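Local coordinates for tetraacyldisaccharide 4'-kinase (Aquifex aeolicus, PDB 4ITL), which probably transfers the gamma-phosphate of ATP to the 4'-position of a tetraacyldisaccharide 1-phosphate, giving lipid IVA in lipid A biosynthesis, at residues 47-52 with 152-157; 181-186 with 197-202; 230-235 with 273-278; 262-267 with 279-284. All coordinates share one frame; numbering follows the deposited sequence.

Contact 1: residues 47-52 with 152-157; sequences GGSGKT and ILLLKK. With ACP (phosphomethylphosphonic acid adenylate ester), chain B.
Leu154 and Lys156 press on the P-loop from the side turned away from the nucleotide. The tight part is made by one leucine packed on the loop backbone: methyl CD2 of Leu154 lies 3.6 Å from Lys51 CA and touches the carbonyl O atoms of Ser49 and Gly50, while Leu154 CB sits 4.0 Å from Ser49 OG. Toward the partly exposed Gly47 the contact thins to one polar link, Lys156 NZ to Gly48 O at 2.8 Å, the donor tilted 22° from the carbonyl plane. Lys156 starts with CG between its backbone N and carbonyl carbon (chi1 65°) and then runs extended to that carbonyl. With an alanine in place of Lys156, the Gly48 carbonyl would probably lose its ammonium partner and this edge of the loop would be freer to shift. The loop's inner face is given to the ACP phosphates: Ser49 N and Lys51 N both reach O2B, Thr52 N and OG1 both grip O1B, and Lys51 NZ meets O2G at 2.7 Å. At their backbone angles Gly47 and Gly48 leave no place for a CB. Lys51 NZ also forms a salt bridge with Asp139. Behind the loop, strand 150-155 runs between strands 38-43 and 182-185; Leu154 packs on Val41, Val184 and Phe54, the last in helix 51-61, which begins at Lys51.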
# COMPACT_ATOMS: atom_id res chain seq x y z
N GLY A 47 -1.83 10.41 1.15
CA GLY A 47 -1.65 10.37 2.60
C GLY A 47 -1.73 8.96 3.18
O GLY A 47 -1.67 8.76 4.39
N GLY A 48 -1.99 7.98 2.33
CA GLY A 48 -1.92 6.59 2.73
C GLY A 48 -3.26 6.04 3.16
O GLY A 48 -3.98 6.68 3.92
N SER A 49 -3.61 4.86 2.67
CA SER A 49 -4.86 4.21 3.04
C SER A 49 -4.76 2.73 3.37
O SER A 49 -5.76 2.03 3.33
CB SER A 49 -5.89 4.41 1.94
OG SER A 49 -5.44 3.82 0.74
N GLY A 50 -3.56 2.24 3.68
CA GLY A 50 -3.35 0.82 3.86
C GLY A 50 -3.41 -0.05 2.62
O GLY A 50 -3.74 -1.22 2.69
N LYS A 51 -3.09 0.53 1.47
CA LYS A 51 -3.08 -0.21 0.23
C LYS A 51 -2.02 -1.30 0.20
O LYS A 51 -2.30 -2.44 -0.26
CB LYS A 51 -2.79 0.73 -0.95
CG LYS A 51 -3.95 1.53 -1.50
CD LYS A 51 -3.42 2.56 -2.51
CE LYS A 51 -2.70 3.69 -1.73
NZ LYS A 51 -2.01 4.63 -2.61
N THR A 52 -0.81 -0.97 0.61
CA THR A 52 0.26 -1.97 0.61
C THR A 52 -0.13 -3.18 1.46
O THR A 52 0.07 -4.34 1.05
CB THR A 52 1.57 -1.39 1.12
OG1 THR A 52 1.33 -0.82 2.40
CG2 THR A 52 2.06 -0.32 0.21
N ILE A 152 -10.88 -2.68 -6.74
CA ILE A 152 -11.08 -2.55 -5.31
C ILE A 152 -10.62 -1.18 -4.84
O ILE A 152 -9.47 -0.80 -5.06
CB ILE A 152 -10.26 -3.60 -4.51
CG1 ILE A 152 -10.70 -5.02 -4.95
CG2 ILE A 152 -10.50 -3.40 -3.02
CD1 ILE A 152 -9.85 -6.17 -4.40
N LEU A 153 -11.53 -0.46 -4.20
CA LEU A 153 -11.25 0.87 -3.67
C LEU A 153 -11.19 0.85 -2.15
O LEU A 153 -12.14 0.44 -1.48
CB LEU A 153 -12.35 1.84 -4.08
CG LEU A 153 -12.20 3.32 -3.68
CD1 LEU A 153 -10.90 3.90 -4.25
CD2 LEU A 153 -13.39 4.10 -4.14
N LEU A 154 -10.10 1.37 -1.62
CA LEU A 154 -9.92 1.57 -0.19
C LEU A 154 -10.32 2.98 0.21
O LEU A 154 -10.00 3.97 -0.44
CB LEU A 154 -8.45 1.27 0.22
CG LEU A 154 -8.05 -0.21 0.42
CD1 LEU A 154 -8.35 -1.03 -0.79
CD2 LEU A 154 -6.60 -0.39 0.74
N LEU A 155 -11.08 3.07 1.29
CA LEU A 155 -11.53 4.34 1.80
C LEU A 155 -11.25 4.40 3.30
O LEU A 155 -11.45 3.41 4.01
CB LEU A 155 -13.03 4.47 1.62
CG LEU A 155 -13.69 4.62 0.25
CD1 LEU A 155 -15.22 4.41 0.36
CD2 LEU A 155 -13.36 6.01 -0.28
N LYS A 156 -10.88 5.57 3.80
CA LYS A 156 -10.71 5.74 5.24
C LYS A 156 -11.61 6.89 5.68
O LYS A 156 -12.02 7.71 4.86
CB LYS A 156 -9.23 6.00 5.58
CG LYS A 156 -8.70 7.31 5.01
CD LYS A 156 -7.19 7.49 5.21
CE LYS A 156 -6.75 8.82 4.63
NZ LYS A 156 -5.28 9.02 4.63
N LYS A 157 -11.95 6.91 6.96
CA LYS A 157 -12.95 7.82 7.48
C LYS A 157 -12.74 9.26 7.05
O LYS A 157 -13.69 9.98 6.68
CB LYS A 157 -12.93 7.78 9.00
CG LYS A 157 -13.97 8.73 9.60
CD LYS A 157 -13.94 8.61 11.11
CE LYS A 157 -15.01 9.45 11.74
NZ LYS A 157 -15.26 9.04 13.18
PG ACP B . 0.90 5.00 -0.09
O1G ACP B . 2.05 5.16 -1.05
O2G ACP B . -0.44 5.52 -0.63
O3G ACP B . 1.25 5.81 1.20
PB ACP B . -0.14 2.82 1.75
O1B ACP B . -0.12 1.31 1.82
O2B ACP B . -1.59 3.22 1.49
C3B ACP B . 0.85 3.19 0.26
PA ACP B . 0.31 3.09 4.51
O1A ACP B . -1.01 2.76 5.18
O2A ACP B . 1.05 4.22 5.14
O3A ACP B . 0.19 3.69 3.02
O5' ACP B . 1.21 1.77 4.54
C5' ACP B . 2.57 1.89 4.16
C4' ACP B . 3.45 0.93 4.97
O4' ACP B . 3.90 1.70 6.08
C3' ACP B . 2.79 -0.27 5.56
O3' ACP B . 2.77 -1.37 4.75
C2' ACP B . 3.62 -0.51 6.77
O2' ACP B . 4.84 -1.14 6.57
C1' ACP B . 3.87 0.89 7.21
N9 ACP B . 2.90 1.40 8.18
C8 ACP B . 1.99 2.39 8.00
N7 ACP B . 1.31 2.57 9.16
C5 ACP B . 1.80 1.73 10.08
C6 ACP B . 1.50 1.46 11.42
N6 ACP B . 0.46 2.19 12.09
N1 ACP B . 2.18 0.50 12.07
C2 ACP B . 3.15 -0.22 11.46
N3 ACP B . 3.48 -0.00 10.17
C4 ACP B . 2.81 0.95 9.47

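Contact 2: residues 181-186 with 197-202; sequences DALVLT and TGKPTF
Leu185 overlaps the methyl of Thr201, its CD1 only 3.5 Å from Thr201 CG2, tighter than usual for two carbons. Thr201 turns that methyl to Leu185 with CG2 anti to the backbone N, which leaves OG1 on the other branch (chi1 -60°) to bond Lys199 O at 2.6 Å from above the carbonyl plane. On the same face Leu183 and Thr197 meet tip to tip, CD1 to OG1 at 3.5 Å; that OG1 also accepts from Lys199 N in an ST turn. Across the sheet the ring of Phe202 has Leu183 O and Ala182 CB at its edge, and helix 303-311 packs on it through Lys305 and Leu306. The backbones run parallel: Leu183 N gives to Pro200 O at 3.0 Å, Phe202 N to Leu183 O and Leu185 N to Phe202 O, both at 2.9 Å. Near the start of the ladder Pro200 has no N-H to offer, and its CD instead lies 3.3 Å from Asp181 O. Lys199 sends NZ to the carbonyls of Ala180 and Arg178, while Asp181 OD2 takes the backbone N of Asn151. The chemistry is thus a backbone ladder between apolar side-chain surfaces, with the hydroxyls of Thr197 and Thr201 paired inside their own segment, so that the join of strands 182-185 and 201-212 rests on main-chain bonds and methyl packing.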
# COMPACT_ATOMS: atom_id res chain seq x y z
N ASP A 181 -15.77 -2.08 -7.80
CA ASP A 181 -16.60 -3.29 -7.66
C ASP A 181 -16.72 -3.62 -6.18
O ASP A 181 -17.65 -4.26 -5.75
CB ASP A 181 -15.94 -4.45 -8.42
CG ASP A 181 -15.74 -4.14 -9.92
OD1 ASP A 181 -16.70 -3.68 -10.56
OD2 ASP A 181 -14.61 -4.29 -10.44
N ALA A 182 -15.74 -3.18 -5.38
CA ALA A 182 -15.73 -3.52 -3.97
C ALA A 182 -15.03 -2.40 -3.21
O ALA A 182 -14.05 -1.84 -3.68
CB ALA A 182 -15.00 -4.85 -3.74
N LEU A 183 -15.58 -2.09 -2.04
CA LEU A 183 -14.99 -1.14 -1.13
C LEU A 183 -14.39 -1.82 0.11
O LEU A 183 -15.00 -2.74 0.70
CB LEU A 183 -16.11 -0.22 -0.65
CG LEU A 183 -16.82 0.52 -1.76
CD1 LEU A 183 -17.85 1.45 -1.13
CD2 LEU A 183 -15.82 1.31 -2.56
N VAL A 184 -13.23 -1.34 0.53
CA VAL A 184 -12.61 -1.82 1.75
C VAL A 184 -12.50 -0.63 2.69
O VAL A 184 -11.86 0.35 2.35
CB VAL A 184 -11.23 -2.44 1.46
CG1 VAL A 184 -10.46 -2.79 2.81
CG2 VAL A 184 -11.40 -3.67 0.56
N LEU A 185 -13.14 -0.70 3.85
CA LEU A 185 -13.12 0.41 4.78
C LEU A 185 -11.95 0.22 5.75
O LEU A 185 -12.00 -0.64 6.65
CB LEU A 185 -14.45 0.54 5.52
CG LEU A 185 -15.71 0.42 4.64
CD1 LEU A 185 -17.05 0.54 5.43
CD2 LEU A 185 -15.69 1.45 3.55
N THR A 186 -10.89 1.00 5.54
CA THR A 186 -9.62 0.77 6.26
C THR A 186 -9.39 1.57 7.55
O THR A 186 -10.17 2.45 7.95
CB THR A 186 -8.40 1.07 5.37
OG1 THR A 186 -8.50 2.42 4.93
CG2 THR A 186 -8.40 0.18 4.18
N THR A 197 -23.22 1.77 0.78
CA THR A 197 -23.43 2.23 -0.59
C THR A 197 -24.26 1.24 -1.42
O THR A 197 -24.70 1.58 -2.52
CB THR A 197 -22.08 2.45 -1.33
OG1 THR A 197 -21.36 1.21 -1.47
CG2 THR A 197 -21.22 3.45 -0.58
N GLY A 198 -24.48 0.04 -0.91
CA GLY A 198 -25.02 -1.02 -1.75
C GLY A 198 -23.93 -1.85 -2.41
O GLY A 198 -24.16 -3.00 -2.81
N LYS A 199 -22.73 -1.29 -2.56
CA LYS A 199 -21.61 -2.08 -3.08
C LYS A 199 -21.10 -3.03 -2.02
O LYS A 199 -21.11 -2.69 -0.83
CB LYS A 199 -20.45 -1.18 -3.51
CG LYS A 199 -20.60 -0.60 -4.90
CD LYS A 199 -19.64 0.54 -5.09
CE LYS A 199 -19.93 1.29 -6.34
NZ LYS A 199 -19.91 0.41 -7.51
N PRO A 200 -20.62 -4.20 -2.45
CA PRO A 200 -19.91 -5.15 -1.59
C PRO A 200 -18.82 -4.44 -0.78
O PRO A 200 -17.89 -3.87 -1.37
CB PRO A 200 -19.28 -6.12 -2.58
CG PRO A 200 -19.99 -5.92 -3.86
CD PRO A 200 -20.41 -4.50 -3.87
N THR A 201 -18.94 -4.45 0.54
CA THR A 201 -18.13 -3.61 1.39
C THR A 201 -17.52 -4.46 2.53
O THR A 201 -18.20 -5.30 3.10
CB THR A 201 -18.99 -2.43 1.99
OG1 THR A 201 -19.52 -1.63 0.93
CG2 THR A 201 -18.16 -1.52 2.89
N PHE A 202 -16.25 -4.24 2.83
CA PHE A 202 -15.50 -5.05 3.76
C PHE A 202 -14.67 -4.18 4.69
O PHE A 202 -13.83 -3.44 4.25
CB PHE A 202 -14.53 -5.93 2.98
CG PHE A 202 -15.22 -6.79 2.02
CD1 PHE A 202 -15.77 -7.99 2.42
CD2 PHE A 202 -15.39 -6.38 0.71
CE1 PHE A 202 -16.46 -8.79 1.52
CE2 PHE A 202 -16.07 -7.17 -0.19
CZ PHE A 202 -16.61 -8.37 0.22

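Contact 3: residues 230-235 with 273-278; sequences IAFSGL and EIYLTT. With ACP (phosphomethylphosphonic acid adenylate ester), chain B.
Thr277 puts a side-chain hydroxyl where the parallel ladder would use a backbone N-H: its OG1, anti to the backbone N (chi1 -167°), is swung to Phe232 O at 2.8 Å, from 40° above the carbonyl plane, while Thr278 N stays 4.3 Å from that oxygen. Thr277 CB lies over one face of the Phe232 ring, 4.0 Å from the centroid, a CH-pi contact. Tyr275 comes at that ring's edge, its CD1 3.7 Å from Phe232 CE2, and runs side by side with Ile230, whose CG2 touches Tyr275 CE1. Further out, the Ile230 side chain crosses that of Glu273, CD1 touching OE1, an oxygen that also forms a salt bridge with Lys253. Earlier in the strands the ladder is regular: Ile230 N to Ile274 O, Leu276 N to Ile230 O and Phe232 N to Leu276 O. The rings of Tyr264 and Phe267 also meet Phe232, so an alanine at Phe232 would probably open a gap among these aromatics and deprive Thr277 of its ring face. Where the strands end, Leu235 CD2 and Thr278 OG1, the latter hydrogen-bonded to Asp281 OD2, approach to 3.9 Å, and both residues touch ACP: Thr278 CB lies 3.3 Å from N3 of the adenine, Leu235 CD2 3.6 Å from O4'. The arrangement is that of nucleotide sites at the C-terminal ends of parallel strands, here lining the adenosine of ACP.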
# COMPACT_ATOMS: atom_id res chain seq x y z
N ILE A 230 12.29 5.85 21.41
CA ILE A 230 12.17 6.95 20.51
C ILE A 230 11.54 6.35 19.28
O ILE A 230 12.10 5.44 18.69
CB ILE A 230 13.52 7.57 20.17
CG1 ILE A 230 14.09 8.22 21.43
CG2 ILE A 230 13.35 8.59 19.06
CD1 ILE A 230 15.63 8.31 21.47
N ALA A 231 10.34 6.82 18.95
CA ALA A 231 9.61 6.33 17.77
C ALA A 231 9.74 7.31 16.63
O ALA A 231 9.91 8.51 16.84
CB ALA A 231 8.14 6.12 18.09
N PHE A 232 9.67 6.78 15.43
CA PHE A 232 9.69 7.60 14.23
C PHE A 232 9.15 6.84 13.02
O PHE A 232 9.12 5.61 13.03
CB PHE A 232 11.11 8.08 13.96
CG PHE A 232 12.08 6.98 13.61
CD1 PHE A 232 12.11 6.44 12.33
CD2 PHE A 232 13.00 6.52 14.56
CE1 PHE A 232 13.02 5.43 12.01
CE2 PHE A 232 13.90 5.51 14.23
CZ PHE A 232 13.93 4.98 12.96
N SER A 233 8.68 7.57 12.02
CA SER A 233 8.38 6.98 10.71
C SER A 233 8.43 8.04 9.63
O SER A 233 8.26 9.21 9.92
CB SER A 233 7.00 6.35 10.74
OG SER A 233 6.02 7.31 11.04
N GLY A 234 8.64 7.64 8.38
CA GLY A 234 8.26 8.47 7.26
C GLY A 234 7.21 7.86 6.35
O GLY A 234 7.49 6.96 5.58
N LEU A 235 6.02 8.43 6.41
CA LEU A 235 4.81 7.74 6.01
C LEU A 235 3.92 8.75 5.31
O LEU A 235 4.14 9.94 5.44
CB LEU A 235 4.07 7.17 7.21
CG LEU A 235 4.73 6.03 7.96
CD1 LEU A 235 3.78 5.51 9.02
CD2 LEU A 235 5.15 4.91 7.03
N GLU A 273 19.83 3.87 23.30
CA GLU A 273 18.40 4.15 23.07
C GLU A 273 17.77 3.04 22.27
O GLU A 273 18.44 2.36 21.51
CB GLU A 273 18.19 5.48 22.31
CG GLU A 273 18.65 6.70 23.10
CD GLU A 273 17.80 6.97 24.35
OE1 GLU A 273 16.63 6.54 24.40
OE2 GLU A 273 18.31 7.62 25.28
N ILE A 274 16.46 2.88 22.44
CA ILE A 274 15.69 1.92 21.65
C ILE A 274 14.74 2.70 20.75
O ILE A 274 14.04 3.59 21.22
CB ILE A 274 14.81 1.01 22.54
CG1 ILE A 274 15.63 0.34 23.65
CG2 ILE A 274 14.11 -0.03 21.67
CD1 ILE A 274 16.54 -0.79 23.15
N TYR A 275 14.74 2.34 19.47
CA TYR A 275 13.98 3.02 18.44
C TYR A 275 12.91 2.10 17.91
O TYR A 275 13.16 0.90 17.71
CB TYR A 275 14.91 3.40 17.29
CG TYR A 275 15.89 4.47 17.66
CD1 TYR A 275 15.55 5.81 17.54
CD2 TYR A 275 17.16 4.15 18.13
CE1 TYR A 275 16.46 6.82 17.89
CE2 TYR A 275 18.07 5.15 18.48
CZ TYR A 275 17.71 6.47 18.36
OH TYR A 275 18.59 7.47 18.69
N LEU A 276 11.72 2.65 17.74
CA LEU A 276 10.57 1.92 17.22
C LEU A 276 9.99 2.62 16.00
O LEU A 276 9.74 3.82 16.02
CB LEU A 276 9.50 1.77 18.29
CG LEU A 276 8.29 0.91 17.94
CD1 LEU A 276 8.66 -0.55 17.87
CD2 LEU A 276 7.16 1.14 18.92
N THR A 277 9.77 1.85 14.95
CA THR A 277 9.50 2.38 13.62
C THR A 277 8.64 1.37 12.87
O THR A 277 8.16 0.42 13.46
CB THR A 277 10.78 2.71 12.84
OG1 THR A 277 10.46 3.49 11.69
CG2 THR A 277 11.50 1.45 12.42
N THR A 278 8.40 1.61 11.58
CA THR A 278 7.53 0.72 10.85
C THR A 278 8.35 -0.12 9.87
O THR A 278 9.50 0.19 9.59
CB THR A 278 6.43 1.48 10.03
OG1 THR A 278 6.97 2.02 8.83
CG2 THR A 278 5.83 2.62 10.84
PG ACP B . 0.90 5.00 -0.09
O1G ACP B . 2.05 5.16 -1.05
O2G ACP B . -0.44 5.52 -0.63
O3G ACP B . 1.25 5.81 1.20
PB ACP B . -0.14 2.82 1.75
O1B ACP B . -0.12 1.31 1.82
O2B ACP B . -1.59 3.22 1.49
C3B ACP B . 0.85 3.19 0.26
PA ACP B . 0.31 3.09 4.51
O1A ACP B . -1.01 2.76 5.18
O2A ACP B . 1.05 4.22 5.14
O3A ACP B . 0.19 3.69 3.02
O5' ACP B . 1.21 1.77 4.54
C5' ACP B . 2.57 1.89 4.16
C4' ACP B . 3.45 0.93 4.97
O4' ACP B . 3.90 1.70 6.08
C3' ACP B . 2.79 -0.27 5.56
O3' ACP B . 2.77 -1.37 4.75
C2' ACP B . 3.62 -0.51 6.77
O2' ACP B . 4.84 -1.14 6.57
C1' ACP B . 3.87 0.89 7.21
N9 ACP B . 2.90 1.40 8.18
C8 ACP B . 1.99 2.39 8.00
N7 ACP B . 1.31 2.57 9.16
C5 ACP B . 1.80 1.73 10.08
C6 ACP B . 1.50 1.46 11.42
N6 ACP B . 0.46 2.19 12.09
N1 ACP B . 2.18 0.50 12.07
C2 ACP B . 3.15 -0.22 11.46
N3 ACP B . 3.48 -0.00 10.17
C4 ACP B . 2.81 0.95 9.47

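Contact 4: residues 262-267 with 279-284; sequences YDYSDF and PKDLIK. With ACP (phosphomethylphosphonic acid adenylate ester), chain B.
Asp281 and Lys284 carry the contact, meeting Tyr264 and Tyr262. Segment 279-284 starts at the nucleotide, where Pro279 CD lies 3.6 Å from the adenine N3 of ACP. Lys280 follows, its CB 3.4 Å from the ribose O4' and its backbone N in a weak bond to O2'; its NZ runs on to salt bridges with Glu100 and Asp260. Asp281 then meets the loop: OD1 takes the hydroxyl of Tyr264 at 2.7 Å, from above the carboxylate plane, ring and carboxylate standing 85° apart. That oxygen also accepts from Gly234 N, while OD2 pairs with Thr278. Lys284, extended beyond CG, crosses the Tyr264 ring at about a right angle, its CD 3.8 Å from CD2 at the ring edge, and ends with NZ 2.8 Å from Tyr262 O; Asp99 is its salt-bridge partner. On the loop side Tyr262 CD2 sits over the centre of the Tyr264 ring, and Asp263 OD1 receives both N and OG of Ser265. Segment 262-267 thus forms an Asx turn at Asp263 that runs into the type I turn 264-267, and it packs on a short helix whose N-terminal end borders the adenosine site.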
# COMPACT_ATOMS: atom_id res chain seq x y z
N TYR A 262 11.15 8.95 3.21
CA TYR A 262 12.45 9.47 3.66
C TYR A 262 13.52 8.41 3.52
O TYR A 262 13.27 7.24 3.81
CB TYR A 262 12.33 9.88 5.11
CG TYR A 262 13.55 10.57 5.68
CD1 TYR A 262 14.06 11.72 5.09
CD2 TYR A 262 14.20 10.07 6.80
CE1 TYR A 262 15.17 12.35 5.60
CE2 TYR A 262 15.33 10.72 7.34
CZ TYR A 262 15.79 11.85 6.72
OH TYR A 262 16.88 12.50 7.22
N ASP A 263 14.73 8.81 3.11
CA ASP A 263 15.77 7.83 2.76
C ASP A 263 16.72 7.53 3.91
O ASP A 263 17.56 6.64 3.79
CB ASP A 263 16.56 8.26 1.50
CG ASP A 263 17.42 9.49 1.71
OD1 ASP A 263 17.60 9.93 2.86
OD2 ASP A 263 17.96 9.99 0.71
N TYR A 264 16.57 8.27 5.00
CA TYR A 264 17.32 8.08 6.23
C TYR A 264 18.81 8.21 6.07
O TYR A 264 19.57 7.65 6.84
CB TYR A 264 16.98 6.74 6.90
CG TYR A 264 15.61 6.77 7.50
CD1 TYR A 264 15.37 7.31 8.76
CD2 TYR A 264 14.52 6.31 6.78
CE1 TYR A 264 14.09 7.36 9.27
CE2 TYR A 264 13.24 6.35 7.30
CZ TYR A 264 13.02 6.87 8.52
OH TYR A 264 11.72 6.90 8.95
N SER A 265 19.23 8.98 5.08
CA SER A 265 20.64 9.24 4.88
C SER A 265 21.24 9.90 6.11
O SER A 265 22.35 9.57 6.49
CB SER A 265 20.87 10.11 3.62
OG SER A 265 20.17 11.35 3.68
N ASP A 266 20.49 10.80 6.76
CA ASP A 266 21.00 11.55 7.93
C ASP A 266 20.91 10.85 9.28
O ASP A 266 21.12 11.48 10.31
CB ASP A 266 20.17 12.82 8.12
CG ASP A 266 20.42 13.83 7.07
OD1 ASP A 266 21.62 14.07 6.75
OD2 ASP A 266 19.42 14.39 6.56
N PHE A 267 20.55 9.58 9.30
CA PHE A 267 20.10 9.00 10.54
C PHE A 267 21.25 8.30 11.27
O PHE A 267 22.01 7.49 10.71
CB PHE A 267 18.86 8.11 10.33
CG PHE A 267 18.41 7.42 11.58
CD1 PHE A 267 17.68 8.11 12.53
CD2 PHE A 267 18.78 6.11 11.84
CE1 PHE A 267 17.32 7.49 13.71
CE2 PHE A 267 18.42 5.48 13.01
CZ PHE A 267 17.68 6.17 13.94
N PRO A 279 7.74 -1.17 9.32
CA PRO A 279 8.53 -1.96 8.37
C PRO A 279 8.99 -1.18 7.12
O PRO A 279 10.07 -1.46 6.57
CB PRO A 279 7.58 -3.09 8.00
CG PRO A 279 6.76 -3.28 9.22
CD PRO A 279 6.51 -1.87 9.72
N LYS A 280 8.15 -0.26 6.65
CA LYS A 280 8.45 0.60 5.52
C LYS A 280 9.69 1.40 5.79
O LYS A 280 10.53 1.57 4.91
CB LYS A 280 7.23 1.52 5.22
CG LYS A 280 7.49 2.64 4.28
CD LYS A 280 6.21 3.32 3.84
CE LYS A 280 6.53 4.67 3.23
NZ LYS A 280 5.34 5.21 2.49
N ASP A 281 9.84 1.86 7.03
CA ASP A 281 11.07 2.53 7.43
C ASP A 281 12.23 1.56 7.64
O ASP A 281 13.36 1.84 7.26
CB ASP A 281 10.84 3.35 8.72
CG ASP A 281 9.64 4.30 8.60
OD1 ASP A 281 9.79 5.32 7.88
OD2 ASP A 281 8.55 4.04 9.17
N LEU A 282 11.97 0.43 8.27
CA LEU A 282 13.03 -0.49 8.64
C LEU A 282 13.77 -1.07 7.41
O LEU A 282 14.92 -1.50 7.53
CB LEU A 282 12.47 -1.64 9.45
CG LEU A 282 13.48 -2.52 10.20
CD1 LEU A 282 14.08 -1.79 11.36
CD2 LEU A 282 12.73 -3.74 10.68
N ILE A 283 13.14 -1.09 6.24
CA ILE A 283 13.84 -1.64 5.08
C ILE A 283 15.06 -0.80 4.76
O ILE A 283 16.02 -1.26 4.12
CB ILE A 283 12.97 -1.75 3.83
CG1 ILE A 283 12.27 -0.43 3.55
CG2 ILE A 283 11.97 -2.90 3.95
CD1 ILE A 283 11.80 -0.33 2.14
N LYS A 284 15.03 0.44 5.22
CA LYS A 284 16.12 1.36 4.98
C LYS A 284 17.12 1.38 6.09
O LYS A 284 18.05 2.14 6.00
CB LYS A 284 15.59 2.76 4.79
CG LYS A 284 14.54 2.84 3.67
CD LYS A 284 13.58 3.96 3.94
CE LYS A 284 12.42 3.93 3.01
NZ LYS A 284 11.52 5.04 3.36
PG ACP B . 0.90 5.00 -0.09
O1G ACP B . 2.05 5.16 -1.05
O2G ACP B . -0.44 5.52 -0.63
O3G ACP B . 1.25 5.81 1.20
PB ACP B . -0.14 2.82 1.75
O1B ACP B . -0.12 1.31 1.82
O2B ACP B . -1.59 3.22 1.49
C3B ACP B . 0.85 3.19 0.26
PA ACP B . 0.31 3.09 4.51
O1A ACP B . -1.01 2.76 5.18
O2A ACP B . 1.05 4.22 5.14
O3A ACP B . 0.19 3.69 3.02
O5' ACP B . 1.21 1.77 4.54
C5' ACP B . 2.57 1.89 4.16
C4' ACP B . 3.45 0.93 4.97
O4' ACP B . 3.90 1.70 6.08
C3' ACP B . 2.79 -0.27 5.56
O3' ACP B . 2.77 -1.37 4.75
C2' ACP B . 3.62 -0.51 6.77
O2' ACP B . 4.84 -1.14 6.57
C1' ACP B . 3.87 0.89 7.21
N9 ACP B . 2.90 1.40 8.18
C8 ACP B . 1.99 2.39 8.00
N7 ACP B . 1.31 2.57 9.16
C5 ACP B . 1.80 1.73 10.08
C6 ACP B . 1.50 1.46 11.42
N6 ACP B . 0.46 2.19 12.09
N1 ACP B . 2.18 0.50 12.07
C2 ACP B . 3.15 -0.22 11.46
N3 ACP B . 3.48 -0.00 10.17
C4 ACP B . 2.81 0.95 9.47

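Along the chain contact 1 closes before contact 2 opens, and both precede contacts 3 and 4, whose segments alternate. Contacts 1 and 2 lie about 12 Å apart between centres and share the run of neighbouring parallel strands 150-155, 182-185 and 201-212 behind the P-loop. Contacts 3 and 4, centres about 10 Å apart, are joined through strand 275-277 and the helix 279-282 that follows it, and touch directly. Contact 1 lies about 22 Å, and contact 2 about 33 Å, from contacts 3 and 4, centre to centre. ACP bridges contact 1 to contacts 3 and 4: contact 1 holds its phosphates and reaches the ribose O3', contacts 3 and 4 border its adenosine, so the nucleotide spans two parts of the fold.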